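PDB 4JNG: nucleoprotein from Schmallenberg virus, which coats the viral genomic RNA, shielding it from nucleases and forming the helical nucleocapsid that serves as template for transcription and replication. Local coordinates for residues T72-H77 against D88-L93; Y138-G143 against D156-V161. All blocks are in the same frame, centred on the assembly; numbering follows the deposited sequence.

Contact 1 (T72-H77 against D88-L93); sequences TVVNNH and DNAITL. With nucleotides of chain A.
In the RNA-binding site, His77 and Leu93 meet where the turn after strand 69-74 meets the start of helix 93-110. Leu93 CB lies 3.9 Å from His77 NE2, near the plane of the imidazole and at its edge, and the two side chains cross at about a right angle. At another point of the ring's edge, His77 ND1 donates in the plane of the ring to OP1 of U26 of chain A, 2.8 Å away, while C5' of U25 of chain A sits over one face. ND1 thus grips a phosphate oxygen of the RNA, while NE2, buried by this contact, has no hydrogen-bond partner in the model. An Asx turn sets up this corner: Asn75 OD1 accepts from His77 N at 3.0 Å, and Asn75 ND2 is tied to the carbonyl of Leu54. Next to it, Asn76 ND2 donates to the ribose O2' of U24 of chain A at 2.9 Å.

Behind the nucleotides, the backbones are joined by a hydrogen bond from Val74 N to Ile91 O (2.9 Å). Water 1 makes a second link, donating to Thr72 O and accepting from Ile91 N. Ile91 CG1 stands between its backbone N and carbonyl carbon (chi1 46°), which brings it to 3.3 Å from Thr72 O. Val74 sends CG2 against Ala90 CB at 3.8 Å, and Val73 CG1 rests 3.7 Å from Leu93 N. Thr92 is the N-cap of helix 93-110, its OG1 accepting from the backbone N of Arg95, itself an RNA-binding residue.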
loop_
_atom_site.group_PDB
_atom_site.type_symbol
_atom_site.label_atom_id
_atom_site.label_comp_id
_atom_site.label_asym_id
_atom_site.label_seq_id
_atom_site.Cartn_x
_atom_site.Cartn_y
_atom_site.Cartn_z
ATOM N N THR B 72 9.734 26.527 -15.713
ATOM C CA THR B 72 10.692 25.448 -15.519
ATOM C C THR B 72 10.668 25.045 -14.052
ATOM O O THR B 72 10.989 25.846 -13.172
ATOM C CB THR B 72 12.111 25.849 -15.946
ATOM O OG1 THR B 72 12.127 26.028 -17.367
ATOM C CG2 THR B 72 13.122 24.757 -15.587
ATOM N N VAL B 73 10.283 23.796 -13.809
ATOM C CA VAL B 73 10.047 23.283 -12.467
ATOM C C VAL B 73 11.063 22.165 -12.154
ATOM O O VAL B 73 11.298 21.283 -12.978
ATOM C CB VAL B 73 8.599 22.743 -12.368
ATOM C CG1 VAL B 73 8.276 22.267 -10.959
ATOM C CG2 VAL B 73 7.590 23.810 -12.818
ATOM N N VAL B 74 11.661 22.216 -10.967
ATOM C CA VAL B 74 12.488 21.117 -10.458
ATOM C C VAL B 74 11.575 20.014 -9.916
ATOM O O VAL B 74 10.714 20.263 -9.076
ATOM C CB VAL B 74 13.475 21.601 -9.377
ATOM C CG1 VAL B 74 14.188 20.434 -8.700
ATOM C CG2 VAL B 74 14.500 22.525 -10.009
ATOM N N ASN B 75 11.765 18.804 -10.435
ATOM C CA ASN B 75 10.925 17.666 -10.113
ATOM C C ASN B 75 11.619 16.768 -9.084
ATOM O O ASN B 75 12.461 15.947 -9.450
ATOM C CB ASN B 75 10.611 16.878 -11.388
ATOM C CG ASN B 75 9.806 15.613 -11.124
ATOM O OD1 ASN B 75 9.350 15.358 -9.997
ATOM N ND2 ASN B 75 9.626 14.806 -12.173
ATOM N N ASN B 76 11.267 16.960 -7.812
ATOM C CA ASN B 76 11.722 16.107 -6.703
ATOM C C ASN B 76 10.598 15.193 -6.198
ATOM O O ASN B 76 10.701 14.598 -5.126
ATOM C CB ASN B 76 12.273 16.965 -5.551
ATOM C CG ASN B 76 13.755 17.276 -5.704
ATOM O OD1 ASN B 76 14.316 17.168 -6.789
ATOM N ND2 ASN B 76 14.399 17.651 -4.607
ATOM N N HIS B 77 9.540 15.061 -6.993
ATOM C CA HIS B 77 8.400 14.218 -6.634
ATOM C C HIS B 77 8.600 12.757 -7.033
ATOM O O HIS B 77 8.206 11.850 -6.299
ATOM C CB HIS B 77 7.134 14.743 -7.287
ATOM C CG HIS B 77 6.642 16.016 -6.688
ATOM N ND1 HIS B 77 5.932 16.054 -5.511
ATOM C CD2 HIS B 77 6.751 17.300 -7.105
ATOM C CE1 HIS B 77 5.622 17.307 -5.226
ATOM N NE2 HIS B 77 6.110 18.081 -6.178
ATOM N N ASP B 88 18.770 27.609 -5.097
ATOM C CA ASP B 88 18.060 28.554 -4.238
ATOM C C ASP B 88 17.071 29.425 -5.021
ATOM O O ASP B 88 16.072 29.867 -4.464
ATOM C CB ASP B 88 19.046 29.431 -3.453
ATOM C CG ASP B 88 19.708 28.689 -2.291
ATOM O OD1 ASP B 88 19.215 27.613 -1.876
ATOM O OD2 ASP B 88 20.724 29.197 -1.772
ATOM N N ASN B 89 17.349 29.651 -6.303
ATOM C CA ASN B 89 16.461 30.419 -7.175
ATOM C C ASN B 89 15.631 29.546 -8.096
ATOM O O ASN B 89 15.032 30.049 -9.044
ATOM C CB ASN B 89 17.272 31.399 -8.008
ATOM C CG ASN B 89 18.021 32.396 -7.157
ATOM O OD1 ASN B 89 17.848 32.439 -5.938
ATOM N ND2 ASN B 89 18.853 33.216 -7.796
ATOM N N ALA B 90 15.584 28.242 -7.814
ATOM C CA ALA B 90 14.751 27.336 -8.589
ATOM C C ALA B 90 13.402 27.185 -7.917
ATOM O O ALA B 90 13.272 27.394 -6.699
ATOM C CB ALA B 90 15.420 25.980 -8.739
ATOM N N ILE B 91 12.406 26.804 -8.713
ATOM C CA ILE B 91 11.063 26.568 -8.211
ATOM C C ILE B 91 10.711 25.097 -8.345
ATOM O O ILE B 91 10.908 24.472 -9.380
ATOM C CB ILE B 91 9.956 27.441 -8.885
ATOM C CG1 ILE B 91 10.096 27.477 -10.413
ATOM C CG2 ILE B 91 9.995 28.857 -8.340
ATOM C CD1 ILE B 91 8.956 28.195 -11.115
ATOM N N THR B 92 10.234 24.551 -7.239
ATOM C CA THR B 92 9.504 23.308 -7.231
ATOM C C THR B 92 8.047 23.700 -7.300
ATOM O O THR B 92 7.713 24.879 -7.227
ATOM C CB THR B 92 9.756 22.549 -5.917
ATOM O OG1 THR B 92 9.406 23.395 -4.817
ATOM C CG2 THR B 92 11.216 22.171 -5.808
ATOM N N LEU B 93 7.184 22.709 -7.425
ATOM C CA LEU B 93 5.755 22.915 -7.388
ATOM C C LEU B 93 5.346 23.592 -6.090
ATOM O O LEU B 93 4.510 24.519 -6.081
ATOM C CB LEU B 93 5.034 21.577 -7.548
ATOM C CG LEU B 93 3.760 21.533 -8.397
ATOM C CD1 LEU B 93 3.829 22.458 -9.603
ATOM C CD2 LEU B 93 3.519 20.100 -8.846
ATOM P P U A 25 9.450 19.274 -2.429
ATOM O OP1 U A 25 8.891 19.525 -3.776
ATOM O OP2 U A 25 9.119 20.183 -1.307
ATOM O "O5'" U A 25 9.055 17.782 -2.047
ATOM C "C5'" U A 25 9.358 16.699 -2.935
ATOM C "C4'" U A 25 9.239 15.398 -2.189
ATOM O "O4'" U A 25 10.136 15.411 -1.048
ATOM C "C3'" U A 25 7.871 15.124 -1.589
ATOM O "O3'" U A 25 7.013 14.593 -2.598
ATOM C "C2'" U A 25 8.205 14.146 -0.465
ATOM O "O2'" U A 25 8.312 12.821 -0.937
ATOM C "C1'" U A 25 9.575 14.643 0.001
ATOM N N1 U A 25 9.588 15.443 1.240
ATOM C C2 U A 25 9.727 14.757 2.434
ATOM O O2 U A 25 9.810 13.543 2.494
ATOM N N3 U A 25 9.759 15.548 3.555
ATOM C C4 U A 25 9.673 16.923 3.610
ATOM O O4 U A 25 9.721 17.492 4.703
ATOM C C5 U A 25 9.538 17.562 2.334
ATOM C C6 U A 25 9.507 16.818 1.220
ATOM P P U A 26 5.425 14.746 -2.469
ATOM O OP1 U A 26 4.812 14.179 -3.694
ATOM O OP2 U A 26 5.126 16.143 -2.075
ATOM O "O5'" U A 26 5.071 13.818 -1.218
ATOM C "C5'" U A 26 4.813 12.404 -1.359
ATOM C "C4'" U A 26 4.503 11.780 -0.012
ATOM O "O4'" U A 26 5.571 12.087 0.922
ATOM C "C3'" U A 26 3.238 12.263 0.685
ATOM O "O3'" U A 26 2.078 11.527 0.300
ATOM C "C2'" U A 26 3.533 11.974 2.155
ATOM O "O2'" U A 26 3.165 10.675 2.575
ATOM C "C1'" U A 26 5.047 12.180 2.233
ATOM N N1 U A 26 5.426 13.482 2.803
ATOM C C2 U A 26 5.623 13.551 4.168
ATOM O O2 U A 26 5.516 12.584 4.904
ATOM N N3 U A 26 5.963 14.794 4.641
ATOM C C4 U A 26 6.111 15.954 3.908
ATOM O O4 U A 26 6.419 16.999 4.483
ATOM C C5 U A 26 5.874 15.805 2.504
ATOM C C6 U A 26 5.542 14.605 2.013
ATOM P P U A 24 12.155 23.303 0.186
ATOM O OP1 U A 24 11.523 24.151 -0.885
ATOM O OP2 U A 24 11.518 23.228 1.521
ATOM O "O5'" U A 24 12.284 21.816 -0.358
ATOM C "C5'" U A 24 13.038 21.499 -1.535
ATOM C "C4'" U A 24 13.158 20.002 -1.677
ATOM O "O4'" U A 24 14.090 19.485 -0.685
ATOM C "C3'" U A 24 11.883 19.210 -1.434
ATOM O "O3'" U A 24 11.047 19.182 -2.578
ATOM C "C2'" U A 24 12.440 17.836 -1.083
ATOM O "O2'" U A 24 12.897 17.071 -2.183
ATOM C "C1'" U A 24 13.645 18.219 -0.227
ATOM N N1 U A 24 13.352 18.314 1.211
ATOM C C2 U A 24 13.293 17.132 1.926
ATOM O O2 U A 24 13.455 16.040 1.412
ATOM N N3 U A 24 13.025 17.280 3.265
ATOM C C4 U A 24 12.819 18.460 3.948
ATOM O O4 U A 24 12.589 18.428 5.158
ATOM C C5 U A 24 12.893 19.637 3.137
ATOM C C6 U A 24 13.147 19.527 1.828
HETATM O O HOH W 1 13.269 26.315 -11.383
#

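Contact 2 (Y138-G143 against D156-V161); sequences YTMYLG and DFYPLV
A Met-aromatic and CH-pi contact between Met140 and Tyr158 joins the short helix 138-142 to the first turn of helix 158-168. Met140 CB stands almost over the middle of the phenol, 3.9 Å from the centroid of the Tyr158 ring and only 8° off the normal. With Met140 CG anti to the backbone N (chi1 -166°) and the chain extended beyond it, the side chain continues across the same face: Met140 CG is 3.9 Å from Tyr158 CD1, and Met140 SD ends obliquely, 4.7 Å from the ring centroid and 31° off the normal. The opposite face of the ring is met by Asp156 O, offset toward the rim, so the tyrosine is held between a methionine and a carbonyl of its own segment.

Thr139 comes in at the ring's edge, where its OG1 lies near the ring plane and 3.1 Å from Tyr158 CE2. Its methyl CG2 turns instead to the carboxylate of Asp156, 3.5 Å from OD2. Phe157, the N-cap residue of helix 158-168, stacks its ring on Tyr185. The two helices are joined by a connection without helix or strand, and the two segments come closest at Gly143 and Pro159, whose CA atoms are 5.1 Å apart. Gly143 brings no side chain to the side facing Tyr158 and Pro159, and Pro159 CG lies 3.5 Å from Gly143 O. Farther out, Tyr158 also touches Ser207 and Val208 of helix 198-209, and Met140 touches Leu211. Leu160, on the same helix as Tyr158, packs on Arg223 of a second subunit.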
loop_
_atom_site.group_PDB
_atom_site.type_symbol
_atom_site.label_atom_id
_atom_site.label_comp_id
_atom_site.label_asym_id
_atom_site.label_seq_id
_atom_site.Cartn_x
_atom_site.Cartn_y
_atom_site.Cartn_z
ATOM N N TYR B 138 -8.100 38.011 2.454
ATOM C CA TYR B 138 -7.109 37.425 1.547
ATOM C C TYR B 138 -5.986 36.669 2.270
ATOM O O TYR B 138 -5.515 35.659 1.761
ATOM C CB TYR B 138 -6.534 38.493 0.601
ATOM C CG TYR B 138 -5.559 39.452 1.246
ATOM C CD1 TYR B 138 -5.989 40.404 2.169
ATOM C CD2 TYR B 138 -4.205 39.406 0.936
ATOM C CE1 TYR B 138 -5.095 41.274 2.769
ATOM C CE2 TYR B 138 -3.305 40.272 1.530
ATOM C CZ TYR B 138 -3.752 41.204 2.444
ATOM O OH TYR B 138 -2.856 42.072 3.032
ATOM N N THR B 139 -5.582 37.130 3.455
ATOM C CA THR B 139 -4.447 36.520 4.154
ATOM C C THR B 139 -4.779 35.126 4.690
ATOM O O THR B 139 -3.940 34.238 4.649
ATOM C CB THR B 139 -3.890 37.396 5.304
ATOM O OG1 THR B 139 -4.811 37.423 6.399
ATOM C CG2 THR B 139 -3.614 38.806 4.835
ATOM N N MET B 140 -6.003 34.932 5.175
ATOM C CA MET B 140 -6.411 33.623 5.690
ATOM C C MET B 140 -6.644 32.634 4.554
ATOM O O MET B 140 -6.158 31.494 4.602
ATOM C CB MET B 140 -7.680 33.734 6.539
ATOM C CG MET B 140 -7.936 32.473 7.347
ATOM S SD MET B 140 -9.310 32.578 8.504
ATOM C CE MET B 140 -9.653 30.832 8.665
ATOM N N TYR B 141 -7.383 33.086 3.543
ATOM C CA TYR B 141 -7.757 32.272 2.390
ATOM C C TYR B 141 -6.546 31.820 1.580
ATOM O O TYR B 141 -6.450 30.662 1.192
ATOM C CB TYR B 141 -8.717 33.059 1.483
ATOM C CG TYR B 141 -9.320 32.248 0.358
ATOM C CD1 TYR B 141 -10.355 31.356 0.599
ATOM C CD2 TYR B 141 -8.861 32.378 -0.950
ATOM C CE1 TYR B 141 -10.914 30.609 -0.422
ATOM C CE2 TYR B 141 -9.420 31.639 -1.982
ATOM C CZ TYR B 141 -10.445 30.756 -1.711
ATOM O OH TYR B 141 -10.998 30.015 -2.735
ATOM N N LEU B 142 -5.635 32.745 1.306
ATOM C CA LEU B 142 -4.438 32.415 0.548
ATOM C C LEU B 142 -3.417 31.725 1.437
ATOM O O LEU B 142 -2.570 30.988 0.943
ATOM C CB LEU B 142 -3.821 33.663 -0.073
ATOM C CG LEU B 142 -4.668 34.402 -1.106
ATOM C CD1 LEU B 142 -3.968 35.696 -1.460
ATOM C CD2 LEU B 142 -4.907 33.565 -2.354
ATOM N N GLY B 143 -3.510 31.963 2.743
ATOM C CA GLY B 143 -2.672 31.271 3.728
ATOM C C GLY B 143 -2.795 29.757 3.704
ATOM O O GLY B 143 -1.926 29.055 4.229
ATOM N N ASP B 156 0.211 36.854 7.841
ATOM C CA ASP B 156 -0.205 37.112 9.218
ATOM C C ASP B 156 -0.356 35.814 10.006
ATOM O O ASP B 156 -1.415 35.538 10.569
ATOM C CB ASP B 156 -1.521 37.909 9.220
ATOM C CG ASP B 156 -1.359 39.306 8.648
ATOM O OD1 ASP B 156 -0.367 39.991 8.986
ATOM O OD2 ASP B 156 -2.236 39.732 7.867
ATOM N N PHE B 157 0.708 35.010 9.988
ATOM C CA PHE B 157 0.814 33.760 10.757
ATOM C C PHE B 157 -0.201 32.658 10.429
ATOM O O PHE B 157 -0.178 31.607 11.062
ATOM C CB PHE B 157 0.775 34.053 12.269
ATOM C CG PHE B 157 2.087 34.522 12.833
ATOM C CD1 PHE B 157 3.137 33.632 13.008
ATOM C CD2 PHE B 157 2.266 35.850 13.208
ATOM C CE1 PHE B 157 4.347 34.057 13.533
ATOM C CE2 PHE B 157 3.471 36.281 13.733
ATOM C CZ PHE B 157 4.515 35.382 13.896
ATOM N N TYR B 158 -1.074 32.857 9.446
ATOM C CA TYR B 158 -2.150 31.887 9.210
ATOM C C TYR B 158 -1.676 30.468 8.858
ATOM O O TYR B 158 -2.236 29.501 9.364
ATOM C CB TYR B 158 -3.157 32.406 8.172
ATOM C CG TYR B 158 -4.137 33.386 8.774
ATOM C CD1 TYR B 158 -4.976 32.995 9.813
ATOM C CD2 TYR B 158 -4.208 34.702 8.337
ATOM C CE1 TYR B 158 -5.868 33.882 10.389
ATOM C CE2 TYR B 158 -5.101 35.596 8.908
ATOM C CZ TYR B 158 -5.928 35.178 9.931
ATOM O OH TYR B 158 -6.815 36.054 10.502
ATOM N N PRO B 159 -0.652 30.337 7.992
ATOM C CA PRO B 159 -0.205 28.991 7.625
ATOM C C PRO B 159 0.313 28.181 8.822
ATOM O O PRO B 159 0.119 26.974 8.868
ATOM C CB PRO B 159 0.924 29.251 6.617
ATOM C CG PRO B 159 0.657 30.612 6.085
ATOM C CD PRO B 159 0.044 31.378 7.218
ATOM N N LEU B 160 0.954 28.859 9.770
ATOM C CA LEU B 160 1.419 28.234 11.008
ATOM C C LEU B 160 0.278 27.653 11.827
ATOM O O LEU B 160 0.327 26.488 12.216
ATOM C CB LEU B 160 2.187 29.239 11.870
ATOM C CG LEU B 160 2.517 28.777 13.295
ATOM C CD1 LEU B 160 3.364 27.515 13.293
ATOM C CD2 LEU B 160 3.210 29.898 14.052
ATOM N N VAL B 161 -0.736 28.473 12.094
ATOM C CA VAL B 161 -1.847 28.056 12.951
ATOM C C VAL B 161 -2.817 27.132 12.209
ATOM O O VAL B 161 -3.407 26.242 12.819
ATOM C CB VAL B 161 -2.588 29.253 13.600
ATOM C CG1 VAL B 161 -1.609 30.126 14.376
ATOM C CG2 VAL B 161 -3.355 30.084 12.575
#

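In the fold
Contact 1 closes before contact 2 opens along the chain; their centres are 23 Å apart and their nearest atoms about 12 Å, so they do not touch. Helix 93-110 bridges the gap: it begins at Leu93 in contact 1, and its later residues Ile104, Ala105 and Lys109 pack against Tyr138 and Leu142 of 138-143. Their relation to the RNA differs. Contact 1 bonds directly to U24 and U26 of chain A, with Lys51 and Arg95 close by, whereas contact 2 stays about 7 Å from the nucleic acid at its nearest atom. Helix 158-168, whose first turn takes part in contact 2, also carries the RNA-binding Arg166, whose side chain is about 8 Å from that of Pro159.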